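Local coordinates for D-alanine--D-alanine ligase (Acinetobacter baumannii ACICU, PDB 5D8D), which catalyses the ATP-dependent joining of two D-alanine molecules into D-alanyl-D-alanine, a building block of peptidoglycan, with magnesium or manganese as cofactor, at residues Ile186-Gly191 with Arg241-Val246; Glu43-Gln48 with Val56-Ala61; Leu35-Val40 with Ser291-Cys296. All blocks are in the same frame, centred on the assembly; numbering follows the deposited sequence.

The three contacts sample the N-terminal domain, the C-terminal ATP-grasp region and the joint between them. Contact 2 joins outer strand 41-45 to the residues leading into the other outer strand, 60-63, of the N-terminal parallel sheet, and contact 3 takes the chain just ahead of strand 41-45, the end of helix 21-37, and sets it against helix 292-301; their centres lie about 17 Å apart. Contact 1 is internal to the ATP-grasp region, about 23 Å from contact 3 between centres, and packing of Leu189 CD1 on Leu295 CD1 at 4.0 Å connects the two. It lies nearest the predicted nucleotide and metal sites, with the Phe243 side chain about 8 Å from that of Asn270.

Contact 1 of 3, residues Ile186-Gly191 with Arg241-Val246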
ATOM      1  N   ILE A 186     -16.537   3.109 -14.114  1.00 41.29           N
ATOM      2  CA  ILE A 186     -17.619   3.126 -13.131  1.00 40.47           C
ATOM      3  C   ILE A 186     -17.138   4.025 -12.023  1.00 36.39           C
ATOM      4  O   ILE A 186     -16.191   3.696 -11.360  1.00 39.22           O
ATOM      5  CB  ILE A 186     -17.903   1.708 -12.651  1.00 39.80           C
ATOM      6  CG1 ILE A 186     -18.384   0.910 -13.854  1.00 43.11           C
ATOM      7  CG2 ILE A 186     -18.948   1.722 -11.539  1.00 43.53           C
ATOM      8  CD1 ILE A 186     -17.295   0.279 -14.684  1.00 44.86           C
ATOM      9  N   SER A 187     -17.785   5.160 -11.856  1.00 39.93           N
ATOM     10  CA  SER A 187     -17.382   6.156 -10.886  1.00 42.17           C
ATOM     11  C   SER A 187     -18.023   5.863  -9.556  1.00 40.17           C
ATOM     12  O   SER A 187     -19.026   5.187  -9.490  1.00 39.81           O
ATOM     13  CB  SER A 187     -17.798   7.550 -11.357  1.00 43.80           C
ATOM     14  OG  SER A 187     -17.181   7.882 -12.589  1.00 43.96           O
ATOM     15  N   PHE A 188     -17.457   6.407  -8.487  1.00 41.11           N
ATOM     16  CA  PHE A 188     -17.990   6.135  -7.157  1.00 40.87           C
ATOM     17  C   PHE A 188     -18.234   7.425  -6.426  1.00 39.45           C
ATOM     18  O   PHE A 188     -17.474   8.361  -6.568  1.00 39.05           O
ATOM     19  CB  PHE A 188     -17.054   5.180  -6.366  1.00 43.50           C
ATOM     20  CG  PHE A 188     -17.225   3.731  -6.738  1.00 40.42           C
ATOM     21  CD1 PHE A 188     -16.608   3.220  -7.870  1.00 37.20           C
ATOM     22  CD2 PHE A 188     -18.058   2.901  -5.996  1.00 45.67           C
ATOM     23  CE1 PHE A 188     -16.799   1.916  -8.266  1.00 37.67           C
ATOM     24  CE2 PHE A 188     -18.248   1.572  -6.376  1.00 45.14           C
ATOM     25  CZ  PHE A 188     -17.595   1.079  -7.512  1.00 41.94           C
ATOM     26  N   LEU A 189     -19.323   7.458  -5.689  1.00 39.26           N
ATOM     27  CA  LEU A 189     -19.639   8.546  -4.806  1.00 45.96           C
ATOM     28  C   LEU A 189     -20.343   8.015  -3.578  1.00 48.86           C
ATOM     29  O   LEU A 189     -21.176   7.157  -3.671  1.00 43.98           O
ATOM     30  CB  LEU A 189     -20.495   9.580  -5.499  1.00 20.00           C
ATOM     31  CG  LEU A 189     -20.840  10.783  -4.647  1.00 20.00           C
ATOM     32  CD1 LEU A 189     -19.629  11.578  -4.289  1.00 20.00           C
ATOM     33  CD2 LEU A 189     -21.835  11.665  -5.335  1.00 20.00           C
ATOM     34  N   ASN A 190     -19.974   8.554  -2.429  1.00 50.93           N
ATOM     35  CA  ASN A 190     -20.338   8.027  -1.102  1.00 54.74           C
ATOM     36  C   ASN A 190     -20.285   6.496  -1.020  1.00 54.24           C
ATOM     37  O   ASN A 190     -21.234   5.804  -0.650  1.00 51.78           O
ATOM     38  CB  ASN A 190     -21.653   8.643  -0.653  1.00 60.71           C
ATOM     39  CG  ASN A 190     -21.580  10.178  -0.605  1.00 70.43           C
ATOM     40  OD1 ASN A 190     -20.494  10.770  -0.435  1.00 73.15           O
ATOM     41  ND2 ASN A 190     -22.727  10.827  -0.767  1.00 74.29           N
ATOM     42  N   GLY A 191     -19.134   5.994  -1.438  1.00 51.17           N
ATOM     43  CA  GLY A 191     -18.863   4.577  -1.498  1.00 51.73           C
ATOM     44  C   GLY A 191     -19.625   3.766  -2.514  1.00 49.23           C
ATOM     45  O   GLY A 191     -19.353   2.585  -2.613  1.00 56.24           O
ATOM     46  N   ARG A 241     -17.555  -4.434  -5.506  1.00 45.76           N
ATOM     47  CA  ARG A 241     -16.727  -5.417  -4.808  1.00 47.92           C
ATOM     48  C   ARG A 241     -15.246  -5.211  -5.065  1.00 45.73           C
ATOM     49  O   ARG A 241     -14.418  -5.404  -4.181  1.00 49.14           O
ATOM     50  CB  ARG A 241     -17.112  -6.837  -5.210  1.00 52.22           C
ATOM     51  CG  ARG A 241     -18.528  -7.210  -4.839  1.00 55.18           C
ATOM     52  CD  ARG A 241     -18.633  -8.698  -4.595  1.00 64.03           C
ATOM     53  NE  ARG A 241     -18.469  -9.468  -5.824  1.00 67.62           N
ATOM     54  CZ  ARG A 241     -18.058 -10.741  -5.898  1.00 81.84           C
ATOM     55  NH1 ARG A 241     -17.708 -11.435  -4.811  1.00 86.52           N
ATOM     56  NH2 ARG A 241     -17.982 -11.334  -7.091  1.00 83.62           N
ATOM     57  N   ALA A 242     -14.907  -4.833  -6.280  1.00 45.08           N
ATOM     58  CA  ALA A 242     -13.519  -4.503  -6.605  1.00 46.92           C
ATOM     59  C   ALA A 242     -13.060  -3.282  -5.807  1.00 46.44           C
ATOM     60  O   ALA A 242     -11.890  -3.189  -5.409  1.00 43.92           O
ATOM     61  CB  ALA A 242     -13.369  -4.252  -8.101  1.00 43.39           C
ATOM     62  N   PHE A 243     -13.990  -2.356  -5.592  1.00 42.60           N
ATOM     63  CA  PHE A 243     -13.702  -1.094  -4.926  1.00 44.36           C
ATOM     64  C   PHE A 243     -13.448  -1.403  -3.447  1.00 43.82           C
ATOM     65  O   PHE A 243     -12.440  -0.964  -2.884  1.00 40.61           O
ATOM     66  CB  PHE A 243     -14.882  -0.118  -5.139  1.00 44.87           C
ATOM     67  CG  PHE A 243     -14.641   1.305  -4.703  1.00 42.36           C
ATOM     68  CD1 PHE A 243     -13.926   2.177  -5.503  1.00 41.10           C
ATOM     69  CD2 PHE A 243     -15.190   1.788  -3.511  1.00 44.76           C
ATOM     70  CE1 PHE A 243     -13.755   3.513  -5.129  1.00 42.71           C
ATOM     71  CE2 PHE A 243     -15.002   3.120  -3.114  1.00 43.14           C
ATOM     72  CZ  PHE A 243     -14.286   3.988  -3.938  1.00 40.60           C
ATOM     73  N   GLN A 244     -14.357  -2.158  -2.837  1.00 42.37           N
ATOM     74  CA  GLN A 244     -14.177  -2.637  -1.468  1.00 42.41           C
ATOM     75  C   GLN A 244     -12.945  -3.508  -1.265  1.00 43.22           C
ATOM     76  O   GLN A 244     -12.215  -3.335  -0.288  1.00 48.66           O
ATOM     77  CB  GLN A 244     -15.415  -3.386  -1.002  1.00 42.48           C
ATOM     78  CG  GLN A 244     -16.570  -2.436  -0.736  1.00 44.88           C
ATOM     79  CD  GLN A 244     -17.951  -3.061  -0.703  1.00 48.42           C
ATOM     80  OE1 GLN A 244     -18.903  -2.417  -0.247  1.00 55.18           O
ATOM     81  NE2 GLN A 244     -18.095  -4.278  -1.219  1.00 50.09           N
ATOM     82  N   ALA A 245     -12.670  -4.400  -2.203  1.00 44.78           N
ATOM     83  CA  ALA A 245     -11.566  -5.338  -2.041  1.00 44.80           C
ATOM     84  C   ALA A 245     -10.243  -4.650  -1.841  1.00 44.81           C
ATOM     85  O   ALA A 245      -9.459  -5.026  -1.003  1.00 47.11           O
ATOM     86  CB  ALA A 245     -11.466  -6.282  -3.217  1.00 45.67           C
ATOM     87  N   VAL A 246      -9.996  -3.644  -2.644  1.00 49.39           N
ATOM     88  CA  VAL A 246      -8.719  -2.969  -2.666  1.00 43.70           C
ATOM     89  C   VAL A 246      -8.696  -1.956  -1.519  1.00 45.63           C
ATOM     90  O   VAL A 246      -7.656  -1.368  -1.249  1.00 42.19           O
ATOM     91  CB  VAL A 246      -8.521  -2.331  -4.046  1.00 46.34           C
ATOM     92  CG1 VAL A 246      -9.198  -0.965  -4.100  1.00 49.44           C
ATOM     93  CG2 VAL A 246      -7.059  -2.235  -4.387  1.00 52.51           C
TER
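Phe188, near the end of strand 181-189, lays its ring flat against that of Phe243 on helix 229-245. The planes are only 6° from parallel and the centroids 4.1 Å apart, an offset stack. The two side chains run past each other in opposite directions: Phe188 CB sits over the face of the Phe243 ring, 4.2 Å from its centroid, and Phe243 CB returns the same CH-pi contact to the Phe188 ring at 4.1 Å. The closest atoms, Phe188 CD1 and Phe243 CD1, are 3.7 Å apart. Different torsions bring the rings together, with CG of Phe243 opposite its backbone N (chi1 -170°) and CG of Phe188 opposite its carbonyl carbon (chi1 -80°). Cys239 and Leu240 of the same helix and Pro193 of the next strand also pack on Phe188, adding to its apolar surroundings.

Beyond the strand the chain turns, and Gly191 brings its carbonyl O to 4.3 Å from Phe243 CD2, approaching that ring obliquely. Its backbone bonds to Gly250, in the connection between helix 229-245 and strand 252-259.

The stack thus joins helix 229-245 to the antiparallel sheet formed by strands 192-198, 181-189, 252-259 and 264-270. This helix-on-sheet packing belongs to the ATP-grasp fold, whose last strand here carries Glu268 and Asn270, two of the predicted magnesium ligands.

Contact 2 of 3, residues Glu43-Gln48 with Val56-Ala61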
ATOM      1  N   GLU A  43      -9.410  27.036   0.550  1.00 46.12           N
ATOM      2  CA  GLU A  43      -8.177  27.713   0.112  1.00 45.65           C
ATOM      3  C   GLU A  43      -7.322  26.714  -0.631  1.00 43.34           C
ATOM      4  O   GLU A  43      -7.148  25.580  -0.211  1.00 44.33           O
ATOM      5  CB  GLU A  43      -7.387  28.291   1.294  1.00 47.65           C
ATOM      6  CG  GLU A  43      -8.218  29.147   2.248  1.00 55.62           C
ATOM      7  CD  GLU A  43      -7.438  29.731   3.446  1.00 63.91           C
ATOM      8  OE1 GLU A  43      -6.356  29.207   3.793  1.00 63.04           O
ATOM      9  OE2 GLU A  43      -7.921  30.728   4.057  1.00 67.87           O
ATOM     10  N   ALA A  44      -6.791  27.122  -1.754  1.00 39.44           N
ATOM     11  CA  ALA A  44      -5.757  26.334  -2.398  1.00 42.15           C
ATOM     12  C   ALA A  44      -4.521  26.054  -1.478  1.00 42.21           C
ATOM     13  O   ALA A  44      -4.065  26.907  -0.718  1.00 40.30           O
ATOM     14  CB  ALA A  44      -5.326  27.054  -3.674  1.00 43.06           C
ATOM     15  N   PHE A  45      -3.999  24.832  -1.538  1.00 39.75           N
ATOM     16  CA  PHE A  45      -2.793  24.464  -0.813  1.00 35.55           C
ATOM     17  C   PHE A  45      -2.013  23.634  -1.775  1.00 37.70           C
ATOM     18  O   PHE A  45      -2.418  22.507  -2.085  1.00 38.84           O
ATOM     19  CB  PHE A  45      -3.157  23.626   0.412  1.00 38.30           C
ATOM     20  CG  PHE A  45      -2.042  23.459   1.395  1.00 39.03           C
ATOM     21  CD1 PHE A  45      -0.876  22.800   1.057  1.00 40.41           C
ATOM     22  CD2 PHE A  45      -2.181  23.919   2.677  1.00 39.96           C
ATOM     23  CE1 PHE A  45       0.142  22.640   1.962  1.00 37.96           C
ATOM     24  CE2 PHE A  45      -1.170  23.761   3.586  1.00 40.11           C
ATOM     25  CZ  PHE A  45      -0.013  23.112   3.234  1.00 40.76           C
ATOM     26  N   ASP A  46      -0.887  24.173  -2.220  1.00 40.29           N
ATOM     27  CA  ASP A  46      -0.045  23.499  -3.165  1.00 42.32           C
ATOM     28  C   ASP A  46       1.172  22.985  -2.442  1.00 45.47           C
ATOM     29  O   ASP A  46       2.082  23.779  -2.163  1.00 47.54           O
ATOM     30  CB  ASP A  46       0.370  24.428  -4.319  1.00 41.24           C
ATOM     31  CG  ASP A  46       1.052  23.673  -5.437  1.00 45.52           C
ATOM     32  OD1 ASP A  46       1.433  22.480  -5.239  1.00 44.31           O
ATOM     33  OD2 ASP A  46       1.198  24.248  -6.527  1.00 46.15           O
ATOM     34  N   PRO A  47       1.236  21.648  -2.184  1.00 44.16           N
ATOM     35  CA  PRO A  47       2.335  21.134  -1.356  1.00 41.95           C
ATOM     36  C   PRO A  47       3.702  21.172  -1.993  1.00 41.59           C
ATOM     37  O   PRO A  47       4.689  20.925  -1.300  1.00 48.28           O
ATOM     38  CB  PRO A  47       1.907  19.706  -1.034  1.00 42.08           C
ATOM     39  CG  PRO A  47       1.029  19.330  -2.169  1.00 43.17           C
ATOM     40  CD  PRO A  47       0.306  20.577  -2.572  1.00 41.16           C
ATOM     41  N   GLN A  48       3.778  21.464  -3.284  1.00 44.45           N
ATOM     42  CA  GLN A  48       5.054  21.806  -3.903  1.00 51.35           C
ATOM     43  C   GLN A  48       5.623  23.126  -3.342  1.00 49.93           C
ATOM     44  O   GLN A  48       6.819  23.227  -3.183  1.00 56.19           O
ATOM     45  CB  GLN A  48       4.938  21.906  -5.432  1.00 55.17           C
ATOM     46  CG  GLN A  48       6.291  22.007  -6.161  1.00 59.25           C
ATOM     47  CD  GLN A  48       6.165  22.428  -7.630  1.00 67.03           C
ATOM     48  OE1 GLN A  48       6.075  23.638  -7.961  1.00 65.98           O
ATOM     49  NE2 GLN A  48       6.177  21.429  -8.529  1.00 66.60           N
ATOM     50  N   VAL A  56      -1.775  21.875   9.283  1.00 44.26           N
ATOM     51  CA  VAL A  56      -2.307  21.939  10.646  1.00 44.81           C
ATOM     52  C   VAL A  56      -3.255  23.136  10.844  1.00 46.12           C
ATOM     53  O   VAL A  56      -4.152  23.085  11.677  1.00 46.65           O
ATOM     54  CB  VAL A  56      -1.134  21.910  11.664  1.00 52.78           C
ATOM     55  CG1 VAL A  56      -0.494  23.294  11.819  1.00 48.42           C
ATOM     56  CG2 VAL A  56      -1.592  21.334  12.991  1.00 61.51           C
ATOM     57  N   ASN A  57      -3.105  24.177  10.016  1.00 47.68           N
ATOM     58  CA  ASN A  57      -4.032  25.331   9.982  1.00 43.99           C
ATOM     59  C   ASN A  57      -5.453  25.061   9.407  1.00 44.46           C
ATOM     60  O   ASN A  57      -6.218  25.996   9.241  1.00 45.52           O
ATOM     61  CB  ASN A  57      -3.382  26.461   9.182  1.00 44.24           C
ATOM     62  CG  ASN A  57      -2.074  26.948   9.791  1.00 45.20           C
ATOM     63  OD1 ASN A  57      -2.045  27.416  10.921  1.00 50.29           O
ATOM     64  ND2 ASN A  57      -0.984  26.812   9.051  1.00 45.11           N
ATOM     65  N   TYR A  58      -5.808  23.802   9.120  1.00 44.30           N
ATOM     66  CA  TYR A  58      -7.072  23.460   8.486  1.00 43.10           C
ATOM     67  C   TYR A  58      -7.828  22.372   9.240  1.00 41.47           C
ATOM     68  O   TYR A  58      -7.247  21.519   9.891  1.00 43.73           O
ATOM     69  CB  TYR A  58      -6.836  23.022   7.024  1.00 43.99           C
ATOM     70  CG  TYR A  58      -6.273  24.138   6.193  1.00 42.54           C
ATOM     71  CD1 TYR A  58      -7.097  25.098   5.621  1.00 45.07           C
ATOM     72  CD2 TYR A  58      -4.916  24.276   6.046  1.00 45.50           C
ATOM     73  CE1 TYR A  58      -6.574  26.152   4.879  1.00 43.79           C
ATOM     74  CE2 TYR A  58      -4.372  25.334   5.331  1.00 47.18           C
ATOM     75  CZ  TYR A  58      -5.199  26.267   4.751  1.00 42.73           C
ATOM     76  OH  TYR A  58      -4.613  27.269   4.033  1.00 39.48           O
ATOM     77  N   ASP A  59      -9.146  22.425   9.129  1.00 40.38           N
ATOM     78  CA  ASP A  59     -10.016  21.440   9.723  1.00 39.11           C
ATOM     79  C   ASP A  59     -10.166  20.168   8.906  1.00 41.25           C
ATOM     80  O   ASP A  59     -10.559  19.143   9.467  1.00 40.00           O
ATOM     81  CB  ASP A  59     -11.365  22.069  10.005  1.00 42.43           C
ATOM     82  CG  ASP A  59     -11.278  23.128  11.077  1.00 45.67           C
ATOM     83  OD1 ASP A  59     -11.047  22.742  12.241  1.00 51.88           O
ATOM     84  OD2 ASP A  59     -11.400  24.338  10.768  1.00 47.83           O
ATOM     85  N   ARG A  60      -9.831  20.207   7.609  1.00 41.12           N
ATOM     86  CA  ARG A  60      -9.946  19.038   6.724  1.00 41.28           C
ATOM     87  C   ARG A  60      -9.363  19.348   5.352  1.00 42.53           C
ATOM     88  O   ARG A  60      -9.116  20.507   5.041  1.00 43.10           O
ATOM     89  CB  ARG A  60     -11.422  18.562   6.568  1.00 40.95           C
ATOM     90  CG  ARG A  60     -12.355  19.445   5.730  1.00 39.76           C
ATOM     91  CD  ARG A  60     -13.700  19.791   6.363  1.00 40.82           C
ATOM     92  NE  ARG A  60     -14.207  18.673   7.121  1.00 47.68           N
ATOM     93  CZ  ARG A  60     -14.440  18.630   8.428  1.00 45.94           C
ATOM     94  NH1 ARG A  60     -14.326  19.688   9.211  1.00 52.75           N
ATOM     95  NH2 ARG A  60     -14.843  17.485   8.946  1.00 52.00           N
ATOM     96  N   ALA A  61      -9.193  18.309   4.531  1.00 38.78           N
ATOM     97  CA  ALA A  61      -8.600  18.434   3.237  1.00 37.59           C
ATOM     98  C   ALA A  61      -9.420  17.742   2.149  1.00 37.41           C
ATOM     99  O   ALA A  61      -9.915  16.636   2.343  1.00 33.39           O
ATOM    100  CB  ALA A  61      -7.199  17.858   3.279  1.00 38.06           C
TER
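Glu43 OE1 accepts a short hydrogen bond of 2.6 Å from the hydroxyl OH of Tyr58, and Lys9 NZ forms a long, weak ion pair with the same oxygen. The contact belongs to the N-terminal domain, a Rossmann-like region in which strand 9-13 lies between the parallel strands 41-45 and 60-63. Glu43 is on one outer strand and Tyr58 just ahead of the other, so their bond spans the central strand, over which Tyr58 packs on Lys9 and Ala11.

The hydroxyl meets OE1 nearly along its C-O axis, and the carboxylate and ring planes stand 81° apart. An extended Glu43 chain, with chi2 at 180°, carries the acid out to the tyrosine; the hydroxyl is the donor and the carboxylate oxygen the acceptor, and the nearby Lys9 would, if anything, favour the charged form of the acid.

Two residues along the same strand, Phe45 supplies an apolar neighbour to the other side of the phenol. Its ring centroid is 6.0 Å from that of Tyr58 and the planes are inclined at 75°. Leu13 and Leu55 also border Phe45, in keeping with its buried position. Tyr58 CE2 lies at the edge of the phenylalanine ring, near its plane, 3.7 Å from Phe45 CD2.

Contact 3 of 3, residues Leu35-Val40 with Ser291-Cys296; sequences LLRSGV and SFDELC
The backbones come nearest at Leu35 and Cys296, whose CA atoms are 6.6 Å apart, where the last turn of helix 21-37 meets the beginning of helix 292-301. There one methyl of Leu35, CD2, rests 3.8 Å from Cys296 CB.

Nearer the surface, Arg37 and Asp293 form a salt bridge. With CG opposite its carbonyl carbon (chi1 -84°) and a bend at chi3, the Arg37 chain brings NH1 to the acid. The guanidinium offers its edge, NH1 lying 2.9 Å from Asp293 OD1 on the syn side of the carboxylate, though the bond is bent, at 132°. A weak second bond from NH1 to Asp293 OD2 is longer, at 3.5 Å, but straighter, at 165°. The two flat groups are nearly coplanar, although the side chains cross at about a right angle.

Packing of these two helices joins the N-terminal domain to the ATP-grasp region, and the helix ends that meet here are both capped. Helix 21-37 finishes in a Schellman motif with Gly39 at C-prime, while Ser291 and Glu294 make a capping box for helix 292-301: Glu294 N donates to Ser291 OG, and Ser291 N to Glu294 OE1 at 2.8 Å. Ser38 OG is hydrogen-bonded to Ala34 O and touches Asp293 CB at 3.8 Å.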
ATOM      1  N   LEU A  35     -16.482  24.842  -4.266  1.00 38.46           N
ATOM      2  CA  LEU A  35     -16.664  24.875  -2.821  1.00 38.88           C
ATOM      3  C   LEU A  35     -16.987  26.290  -2.402  1.00 38.47           C
ATOM      4  O   LEU A  35     -17.970  26.493  -1.706  1.00 38.87           O
ATOM      5  CB  LEU A  35     -15.439  24.318  -2.082  1.00 40.72           C
ATOM      6  CG  LEU A  35     -15.176  22.827  -2.334  1.00 41.15           C
ATOM      7  CD1 LEU A  35     -13.866  22.387  -1.689  1.00 39.23           C
ATOM      8  CD2 LEU A  35     -16.355  21.934  -1.908  1.00 42.67           C
ATOM      9  N   LEU A  36     -16.244  27.279  -2.912  1.00 40.81           N
ATOM     10  CA  LEU A  36     -16.518  28.709  -2.590  1.00 37.73           C
ATOM     11  C   LEU A  36     -17.925  29.173  -2.994  1.00 40.90           C
ATOM     12  O   LEU A  36     -18.622  29.837  -2.212  1.00 38.61           O
ATOM     13  CB  LEU A  36     -15.486  29.605  -3.249  1.00 37.71           C
ATOM     14  CG  LEU A  36     -14.068  29.507  -2.685  1.00 36.42           C
ATOM     15  CD1 LEU A  36     -13.044  30.133  -3.601  1.00 34.61           C
ATOM     16  CD2 LEU A  36     -14.004  30.199  -1.325  1.00 36.80           C
ATOM     17  N   ARG A  37     -18.386  28.807  -4.185  1.00 41.37           N
ATOM     18  CA  ARG A  37     -19.791  29.117  -4.560  1.00 41.89           C
ATOM     19  C   ARG A  37     -20.755  28.579  -3.529  1.00 42.29           C
ATOM     20  O   ARG A  37     -21.804  29.163  -3.315  1.00 40.04           O
ATOM     21  CB  ARG A  37     -20.183  28.456  -5.866  1.00 41.08           C
ATOM     22  CG  ARG A  37     -19.797  29.198  -7.121  1.00 43.05           C
ATOM     23  CD  ARG A  37     -19.991  28.210  -8.262  1.00 44.95           C
ATOM     24  NE  ARG A  37     -19.010  28.484  -9.280  1.00 50.88           N
ATOM     25  CZ  ARG A  37     -18.365  27.587  -9.995  1.00 44.80           C
ATOM     26  NH1 ARG A  37     -18.599  26.277  -9.844  1.00 39.88           N
ATOM     27  NH2 ARG A  37     -17.494  28.031 -10.915  1.00 55.29           N
ATOM     28  N   SER A  38     -20.421  27.413  -2.962  1.00 44.36           N
ATOM     29  CA  SER A  38     -21.264  26.721  -1.979  1.00 43.54           C
ATOM     30  C   SER A  38     -21.110  27.250  -0.544  1.00 43.43           C
ATOM     31  O   SER A  38     -21.651  26.672   0.398  1.00 46.44           O
ATOM     32  CB  SER A  38     -20.995  25.220  -2.013  1.00 39.11           C
ATOM     33  OG  SER A  38     -21.003  24.722  -3.327  1.00 39.98           O
ATOM     34  N   GLY A  39     -20.355  28.326  -0.369  1.00 48.41           N
ATOM     35  CA  GLY A  39     -20.148  28.924   0.954  1.00 44.38           C
ATOM     36  C   GLY A  39     -19.195  28.200   1.874  1.00 43.96           C
ATOM     37  O   GLY A  39     -19.141  28.549   3.064  1.00 47.31           O
ATOM     38  N   VAL A  40     -18.417  27.237   1.363  1.00 40.65           N
ATOM     39  CA  VAL A  40     -17.377  26.616   2.205  1.00 46.02           C
ATOM     40  C   VAL A  40     -16.098  27.458   2.176  1.00 39.84           C
ATOM     41  O   VAL A  40     -15.824  28.099   1.188  1.00 45.13           O
ATOM     42  CB  VAL A  40     -17.117  25.096   1.986  1.00 48.26           C
ATOM     43  CG1 VAL A  40     -18.155  24.409   1.123  1.00 45.39           C
ATOM     44  CG2 VAL A  40     -15.707  24.833   1.520  1.00 50.18           C
ATOM     45  N   SER A 291     -25.135  18.579  -9.615  1.00 37.51           N
ATOM     46  CA  SER A 291     -24.349  19.612 -10.307  1.00 38.91           C
ATOM     47  C   SER A 291     -22.924  19.324  -9.900  1.00 39.96           C
ATOM     48  O   SER A 291     -22.696  18.547  -8.971  1.00 37.50           O
ATOM     49  CB  SER A 291     -24.734  21.023  -9.854  1.00 38.71           C
ATOM     50  OG  SER A 291     -24.269  21.302  -8.534  1.00 40.94           O
ATOM     51  N   PHE A 292     -21.976  19.948 -10.576  1.00 37.52           N
ATOM     52  CA  PHE A 292     -20.572  19.850 -10.180  1.00 38.84           C
ATOM     53  C   PHE A 292     -20.325  20.376  -8.769  1.00 41.46           C
ATOM     54  O   PHE A 292     -19.517  19.798  -8.032  1.00 44.48           O
ATOM     55  CB  PHE A 292     -19.694  20.607 -11.157  1.00 37.63           C
ATOM     56  CG  PHE A 292     -18.239  20.535 -10.844  1.00 38.22           C
ATOM     57  CD1 PHE A 292     -17.468  19.485 -11.324  1.00 38.67           C
ATOM     58  CD2 PHE A 292     -17.617  21.556 -10.114  1.00 37.70           C
ATOM     59  CE1 PHE A 292     -16.097  19.445 -11.094  1.00 40.64           C
ATOM     60  CE2 PHE A 292     -16.247  21.504  -9.835  1.00 40.80           C
ATOM     61  CZ  PHE A 292     -15.484  20.449 -10.330  1.00 45.35           C
ATOM     62  N   ASP A 293     -21.019  21.445  -8.384  1.00 41.79           N
ATOM     63  CA  ASP A 293     -20.851  22.018  -7.030  1.00 42.38           C
ATOM     64  C   ASP A 293     -21.434  21.087  -5.961  1.00 39.92           C
ATOM     65  O   ASP A 293     -20.874  20.960  -4.877  1.00 36.66           O
ATOM     66  CB  ASP A 293     -21.473  23.409  -6.903  1.00 39.24           C
ATOM     67  CG  ASP A 293     -20.915  24.402  -7.895  1.00 41.62           C
ATOM     68  OD1 ASP A 293     -20.098  24.034  -8.760  1.00 40.00           O
ATOM     69  OD2 ASP A 293     -21.336  25.574  -7.838  1.00 45.61           O
ATOM     70  N   GLU A 294     -22.541  20.432  -6.285  1.00 38.69           N
ATOM     71  CA  GLU A 294     -23.162  19.502  -5.360  1.00 41.74           C
ATOM     72  C   GLU A 294     -22.255  18.288  -5.218  1.00 40.93           C
ATOM     73  O   GLU A 294     -22.006  17.814  -4.117  1.00 46.12           O
ATOM     74  CB  GLU A 294     -24.570  19.094  -5.826  1.00 42.76           C
ATOM     75  CG  GLU A 294     -25.643  20.154  -5.598  1.00 40.96           C
ATOM     76  CD  GLU A 294     -26.895  19.978  -6.458  1.00 44.99           C
ATOM     77  OE1 GLU A 294     -26.865  19.374  -7.558  1.00 44.61           O
ATOM     78  OE2 GLU A 294     -27.948  20.482  -6.031  1.00 51.31           O
ATOM     79  N   LEU A 295     -21.725  17.812  -6.332  1.00 40.05           N
ATOM     80  CA  LEU A 295     -20.754  16.726  -6.315  1.00 40.20           C
ATOM     81  C   LEU A 295     -19.582  17.050  -5.358  1.00 41.46           C
ATOM     82  O   LEU A 295     -19.185  16.192  -4.560  1.00 39.62           O
ATOM     83  CB  LEU A 295     -20.251  16.444  -7.745  1.00 40.61           C
ATOM     84  CG  LEU A 295     -19.008  15.605  -7.916  1.00 40.65           C
ATOM     85  CD1 LEU A 295     -19.256  14.241  -7.290  1.00 43.79           C
ATOM     86  CD2 LEU A 295     -18.640  15.484  -9.382  1.00 37.05           C
ATOM     87  N   CYS A 296     -19.070  18.284  -5.409  1.00 37.70           N
ATOM     88  CA  CYS A 296     -17.939  18.663  -4.585  1.00 34.58           C
ATOM     89  C   CYS A 296     -18.325  18.685  -3.121  1.00 35.31           C
ATOM     90  O   CYS A 296     -17.623  18.161  -2.299  1.00 37.11           O
ATOM     91  CB  CYS A 296     -17.340  19.985  -5.022  1.00 33.99           C
ATOM     92  SG  CYS A 296     -16.496  19.909  -6.629  1.00 37.45           S
TER